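Local coordinates for protein subtilase cytotoxin subunit A (Escherichia coli, PDB 2IY9) that acts as the serine protease subunit of an AB5 toxin, cleaving the endoplasmic reticulum chaperone BiP and so driving host cells into stress and eventual death, at residues A[174-179]-A[296-301]; A[200-205]-A[211-216]. One frame throughout, in Å; residues are numbered along the deposited sequence.

Both contacts are buried and both reach the central parallel sheet of the subtilase domain, where strands 176-180 and 215-221 lie side by side; their centres are about 11 Å apart. Contact 1 is a helix laid on the sheet, and its chemistry is almost wholly aliphatic. Contact 2, somewhat farther from the centre of the chain and with Pro204 partly exposed, joins the loop before helix 207-211 to the turn that starts strand 215-221; there a tyrosine ring, two prolines and a carboxylate meet. The two are tied directly: Ile177 O receives Ile216 N at 2.7 Å, and a lysine of contact 1 binds the backbone of contact 2. Along the chain, contact 2 is nested within the loop that contact 1 closes.

Contact 1 (A[174-179]-A[296-301]); sequences DRLIVA and ELKRTL
Leu176, the first residue of its strand, makes the apolar contact with two successive residues of segment 296-301 of helix 294-304. Its CD1 lies 3.7 Å from CB of Leu297, and the same methyl is 4.0 Å from the backbone N of Lys298. The second branch goes to the lysine instead, with CD2 4.1 Å from Lys298 CB, so the two methyls touch successive residues of the helix. With chi1 at -71°, CG stands beside the backbone N and opposite the carbonyl carbon, and the side chain, which sets out toward the helix, brings both methyls to it. A branched aliphatic end suits this place, because it can fill two neighbouring positions on the helix without bringing in a polar atom.

The polar part belongs to Lys298. Its aliphatic stem starts against Leu176, CG anti to the backbone N (chi1 179°), and the fully extended chain then carries the ammonium group away from the leucine. NZ is hydrogen-bonded to the carbonyl oxygens of Asp213 and Val215, so a long side chain serves both needs: greasy methylenes beside the sheet and a donor for backbone oxygens just before and at the start of neighbouring strand 215-221.

Strand 176-180 runs inside the parallel sheet, paired on one side with strand 147-149 and on the other with strand 215-221. Helix 294-304 lies over this part of the sheet, Lys298 and Leu301 also touching Ile216. Helix 271-288 meets Val178 farther along the strand, while Leu297 and Thr300 pack on Phe330 of helix 323-331.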
loop_
_atom_site.group_PDB
_atom_site.type_symbol
_atom_site.label_atom_id
_atom_site.label_comp_id
_atom_site.label_asym_id
_atom_site.label_seq_id
_atom_site.Cartn_x
_atom_site.Cartn_y
_atom_site.Cartn_z
ATOM N N ASP A 174 2.236 -11.926 11.323
ATOM C CA ASP A 174 2.825 -12.493 10.111
ATOM C C ASP A 174 2.675 -11.595 8.886
ATOM O O ASP A 174 3.554 -11.571 8.019
ATOM C CB ASP A 174 2.285 -13.903 9.832
ATOM C CG ASP A 174 0.757 -13.975 9.836
ATOM O OD1 ASP A 174 0.079 -12.963 10.141
ATOM O OD2 ASP A 174 0.236 -15.070 9.529
ATOM N N ARG A 175 1.580 -10.849 8.815
ATOM C CA ARG A 175 1.288 -10.062 7.607
ATOM C C ARG A 175 1.024 -8.597 7.927
ATOM O O ARG A 175 0.641 -8.256 9.054
ATOM C CB ARG A 175 0.093 -10.648 6.849
ATOM C CG ARG A 175 0.235 -12.128 6.537
ATOM C CD ARG A 175 -0.931 -12.662 5.693
ATOM N NE ARG A 175 -0.884 -14.118 5.637
ATOM C CZ ARG A 175 -0.139 -14.817 4.783
ATOM N NH1 ARG A 175 0.614 -14.200 3.883
ATOM N NH2 ARG A 175 -0.168 -16.142 4.818
ATOM N N LEU A 176 1.228 -7.747 6.917
ATOM C CA LEU A 176 1.002 -6.324 7.031
ATOM C C LEU A 176 0.012 -5.833 6.002
ATOM O O LEU A 176 0.024 -6.283 4.858
ATOM C CB LEU A 176 2.301 -5.544 6.850
ATOM C CG LEU A 176 3.294 -5.673 8.002
ATOM C CD1 LEU A 176 4.601 -5.067 7.570
ATOM C CD2 LEU A 176 2.730 -5.036 9.307
ATOM N N ILE A 177 -0.826 -4.890 6.418
ATOM C CA ILE A 177 -1.748 -4.236 5.494
ATOM C C ILE A 177 -1.304 -2.799 5.312
ATOM O O ILE A 177 -1.187 -2.036 6.283
ATOM C CB ILE A 177 -3.196 -4.289 5.977
ATOM C CG1 ILE A 177 -3.697 -5.740 5.932
ATOM C CG2 ILE A 177 -4.087 -3.398 5.118
ATOM C CD1 ILE A 177 -5.109 -5.890 6.401
ATOM N N VAL A 178 -1.021 -2.457 4.065
ATOM C CA VAL A 178 -0.644 -1.103 3.711
ATOM C C VAL A 178 -1.897 -0.449 3.135
ATOM O O VAL A 178 -2.407 -0.868 2.089
ATOM C CB VAL A 178 0.535 -1.092 2.719
ATOM C CG1 VAL A 178 1.084 0.334 2.553
ATOM C CG2 VAL A 178 1.644 -2.028 3.216
ATOM N N ALA A 179 -2.402 0.552 3.860
ATOM C CA ALA A 179 -3.728 1.126 3.614
ATOM C C ALA A 179 -3.694 2.633 3.373
ATOM O O ALA A 179 -3.173 3.382 4.194
ATOM C CB ALA A 179 -4.638 0.813 4.778
ATOM N N GLU A 296 8.451 -6.502 13.145
ATOM C CA GLU A 296 9.810 -6.092 12.767
ATOM C C GLU A 296 9.847 -5.301 11.451
ATOM O O GLU A 296 10.537 -4.287 11.359
ATOM C CB GLU A 296 10.781 -7.282 12.703
ATOM C CG GLU A 296 12.246 -6.831 12.494
ATOM C CD GLU A 296 13.205 -7.939 12.071
ATOM O OE1 GLU A 296 12.835 -9.138 12.121
ATOM O OE2 GLU A 296 14.352 -7.595 11.687
ATOM N N LEU A 297 9.121 -5.775 10.439
ATOM C CA LEU A 297 8.998 -5.045 9.173
ATOM C C LEU A 297 8.418 -3.651 9.395
ATOM O O LEU A 297 8.991 -2.656 8.940
ATOM C CB LEU A 297 8.141 -5.828 8.175
ATOM C CG LEU A 297 8.863 -6.904 7.356
ATOM C CD1 LEU A 297 7.847 -7.905 6.808
ATOM C CD2 LEU A 297 9.642 -6.252 6.215
ATOM N N LYS A 298 7.292 -3.579 10.114
ATOM C CA LYS A 298 6.644 -2.294 10.384
ATOM C C LYS A 298 7.569 -1.341 11.153
ATOM O O LYS A 298 7.734 -0.179 10.757
ATOM C CB LYS A 298 5.329 -2.482 11.136
ATOM C CG LYS A 298 4.610 -1.167 11.460
ATOM C CD LYS A 298 3.153 -1.395 11.877
ATOM C CE LYS A 298 2.519 -0.076 12.291
ATOM N NZ LYS A 298 1.111 -0.272 12.698
ATOM N N ARG A 299 8.161 -1.842 12.238
ATOM C CA ARG A 299 9.120 -1.072 13.033
ATOM C C ARG A 299 10.290 -0.536 12.194
ATOM O O ARG A 299 10.613 0.643 12.268
ATOM C CB ARG A 299 9.649 -1.922 14.208
ATOM C CG ARG A 299 10.614 -1.186 15.133
ATOM C CD ARG A 299 11.125 -2.090 16.265
ATOM N NE ARG A 299 11.910 -3.223 15.760
ATOM C CZ ARG A 299 11.536 -4.505 15.823
ATOM N NH1 ARG A 299 10.383 -4.859 16.381
ATOM N NH2 ARG A 299 12.332 -5.447 15.332
ATOM N N THR A 300 10.926 -1.395 11.399
ATOM C CA THR A 300 12.054 -0.933 10.593
ATOM C C THR A 300 11.613 0.152 9.607
ATOM O O THR A 300 12.296 1.158 9.455
ATOM C CB THR A 300 12.790 -2.087 9.891
ATOM O OG1 THR A 300 13.287 -2.997 10.881
ATOM C CG2 THR A 300 13.971 -1.557 9.064
ATOM N N LEU A 301 10.462 -0.029 8.964
ATOM C CA LEU A 301 9.935 1.003 8.060
ATOM C C LEU A 301 9.751 2.347 8.767
ATOM O O LEU A 301 10.214 3.383 8.282
ATOM C CB LEU A 301 8.603 0.576 7.443
ATOM C CG LEU A 301 8.070 1.549 6.373
ATOM C CD1 LEU A 301 8.861 1.410 5.062
ATOM C CD2 LEU A 301 6.589 1.306 6.132
#

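Contact 2 (A[200-205]-A[211-216])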
loop_
_atom_site.group_PDB
_atom_site.type_symbol
_atom_site.label_atom_id
_atom_site.label_comp_id
_atom_site.label_asym_id
_atom_site.label_seq_id
_atom_site.Cartn_x
_atom_site.Cartn_y
_atom_site.Cartn_z
ATOM N N ALA A 200 -7.715 1.745 6.951
ATOM C CA ALA A 200 -6.920 2.825 7.556
ATOM C C ALA A 200 -7.565 3.353 8.861
ATOM O O ALA A 200 -6.857 3.735 9.792
ATOM C CB ALA A 200 -6.685 3.963 6.565
ATOM N N ALA A 201 -8.897 3.321 8.929
ATOM C CA ALA A 201 -9.651 3.860 10.079
ATOM C C ALA A 201 -9.525 3.016 11.358
ATOM O O ALA A 201 -9.952 3.447 12.433
ATOM C CB ALA A 201 -11.109 4.029 9.714
ATOM N N TYR A 202 -8.949 1.816 11.234
ATOM C CA TYR A 202 -8.638 0.996 12.392
ATOM C C TYR A 202 -7.864 1.860 13.379
ATOM O O TYR A 202 -6.845 2.478 13.027
ATOM C CB TYR A 202 -7.836 -0.246 11.982
ATOM C CG TYR A 202 -7.511 -1.206 13.117
ATOM C CD1 TYR A 202 -8.513 -1.686 13.970
ATOM C CD2 TYR A 202 -6.205 -1.657 13.315
ATOM C CE1 TYR A 202 -8.212 -2.577 15.010
ATOM C CE2 TYR A 202 -5.892 -2.545 14.346
ATOM C CZ TYR A 202 -6.906 -2.995 15.189
ATOM O OH TYR A 202 -6.604 -3.869 16.203
ATOM N N HIS A 203 -8.379 1.933 14.605
ATOM C CA HIS A 203 -7.865 2.888 15.598
ATOM C C HIS A 203 -7.772 2.250 16.981
ATOM O O HIS A 203 -8.474 2.665 17.911
ATOM C CB HIS A 203 -8.765 4.124 15.631
ATOM C CG HIS A 203 -8.112 5.343 16.207
ATOM N ND1 HIS A 203 -7.050 5.977 15.601
ATOM C CD2 HIS A 203 -8.401 6.070 17.312
ATOM C CE1 HIS A 203 -6.696 7.028 16.320
ATOM N NE2 HIS A 203 -7.502 7.108 17.363
ATOM N N PRO A 204 -6.877 1.260 17.134
ATOM C CA PRO A 204 -6.832 0.498 18.385
ATOM C C PRO A 204 -6.487 1.392 19.570
ATOM O O PRO A 204 -5.684 2.331 19.439
ATOM C CB PRO A 204 -5.717 -0.526 18.141
ATOM C CG PRO A 204 -4.921 0.006 17.004
ATOM C CD PRO A 204 -5.853 0.811 16.170
ATOM N N VAL A 205 -7.085 1.113 20.721
ATOM C CA VAL A 205 -6.794 1.932 21.901
ATOM C C VAL A 205 -6.057 1.201 23.020
ATOM O O VAL A 205 -5.432 1.842 23.859
ATOM C CB VAL A 205 -8.053 2.631 22.455
ATOM C CG1 VAL A 205 -8.453 3.794 21.531
ATOM C CG2 VAL A 205 -9.195 1.636 22.623
ATOM N N LYS A 211 0.437 -2.005 19.806
ATOM C CA LYS A 211 1.768 -2.595 19.612
ATOM C C LYS A 211 1.806 -3.671 18.529
ATOM O O LYS A 211 2.807 -3.786 17.815
ATOM C CB LYS A 211 2.318 -3.168 20.929
ATOM C CG LYS A 211 2.719 -2.112 21.970
ATOM C CD LYS A 211 3.364 -2.787 23.198
ATOM C CE LYS A 211 3.668 -1.790 24.315
ATOM N NZ LYS A 211 4.549 -0.671 23.874
ATOM N N GLN A 212 0.735 -4.457 18.408
ATOM C CA GLN A 212 0.644 -5.480 17.341
ATOM C C GLN A 212 -0.099 -5.049 16.067
ATOM O O GLN A 212 -0.289 -5.859 15.152
ATOM C CB GLN A 212 0.054 -6.806 17.856
ATOM C CG GLN A 212 -0.246 -6.860 19.321
ATOM C CD GLN A 212 -0.949 -8.137 19.730
ATOM O OE1 GLN A 212 -0.324 -9.083 20.216
ATOM N NE2 GLN A 212 -2.265 -8.153 19.579
ATOM N N ASP A 213 -0.518 -3.786 16.009
ATOM C CA ASP A 213 -1.286 -3.253 14.871
ATOM C C ASP A 213 -0.610 -3.586 13.514
ATOM O O ASP A 213 0.519 -3.159 13.274
ATOM C CB ASP A 213 -1.465 -1.739 15.061
ATOM C CG ASP A 213 -2.254 -1.063 13.938
ATOM O OD1 ASP A 213 -2.855 -1.735 13.072
ATOM O OD2 ASP A 213 -2.259 0.185 13.930
ATOM N N PRO A 214 -1.290 -4.371 12.651
ATOM C CA PRO A 214 -0.721 -4.797 11.368
ATOM C C PRO A 214 -0.982 -3.830 10.197
ATOM O O PRO A 214 -0.555 -4.101 9.081
ATOM C CB PRO A 214 -1.450 -6.105 11.108
ATOM C CG PRO A 214 -2.829 -5.845 11.622
ATOM C CD PRO A 214 -2.644 -4.936 12.841
ATOM N N VAL A 215 -1.674 -2.722 10.462
ATOM C CA VAL A 215 -1.992 -1.717 9.434
ATOM C C VAL A 215 -0.927 -0.603 9.411
ATOM O O VAL A 215 -0.539 -0.093 10.454
ATOM C CB VAL A 215 -3.400 -1.102 9.662
ATOM C CG1 VAL A 215 -3.765 -0.082 8.550
ATOM C CG2 VAL A 215 -4.478 -2.201 9.739
ATOM N N ILE A 216 -0.482 -0.237 8.207
ATOM C CA ILE A 216 0.379 0.917 7.981
ATOM C C ILE A 216 -0.407 1.902 7.116
ATOM O O ILE A 216 -0.741 1.603 5.966
ATOM C CB ILE A 216 1.717 0.521 7.302
ATOM C CG1 ILE A 216 2.519 -0.409 8.223
ATOM C CG2 ILE A 216 2.551 1.769 6.980
ATOM C CD1 ILE A 216 3.717 -1.060 7.536
#
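Tyr202 and Asp213 both hold CG anti to the backbone N (chi1 -177° for the tyrosine), and these torsions bring ring and carboxylate against each other between the two segments. There Asp213 OD1 comes to the edge of the ring near its plane, 3.4 Å from both CD2 and CE2 of Tyr202, a position in which the slightly positive ring hydrogens would be expected to favour the oxygen. The carboxylate is turned 78° from the ring plane. CD of Pro204, two residues on, stands 3.7 Å above one face of the Tyr202 ring, over its centre. Val215 adds an apolar neighbour, its CG2 4.0 Å from Tyr202 CD2, and Pro214 CD approaches Tyr202 CE2 at 4.3 Å.

Asp213 also shapes its own backbone. OD1 accepts from Val215 N at 3.0 Å, forming an Asx turn that leads the chain into strand 215-221 of the parallel subtilase sheet. The N-H points well at the oxygen, with an angle of 163°, although it arrives from above the carboxylate plane. A short acidic side chain is apt for this turn, and the rigid ring of Pro214 fits the position inside it, where no backbone N-H has to be spent.

The other oxygen, OD2, makes a salt bridge with Arg217, whose guanidinium group also donates to the carbonyl oxygens of Ala200 and Tyr202; one arginine thus bridges loop and turn. Asp213 OD2 lies 4.1 Å from Pro204 CG as well. Leu166 and Ser167 of helix 160-172 and Asn209 of helix 207-211 also touch Tyr202.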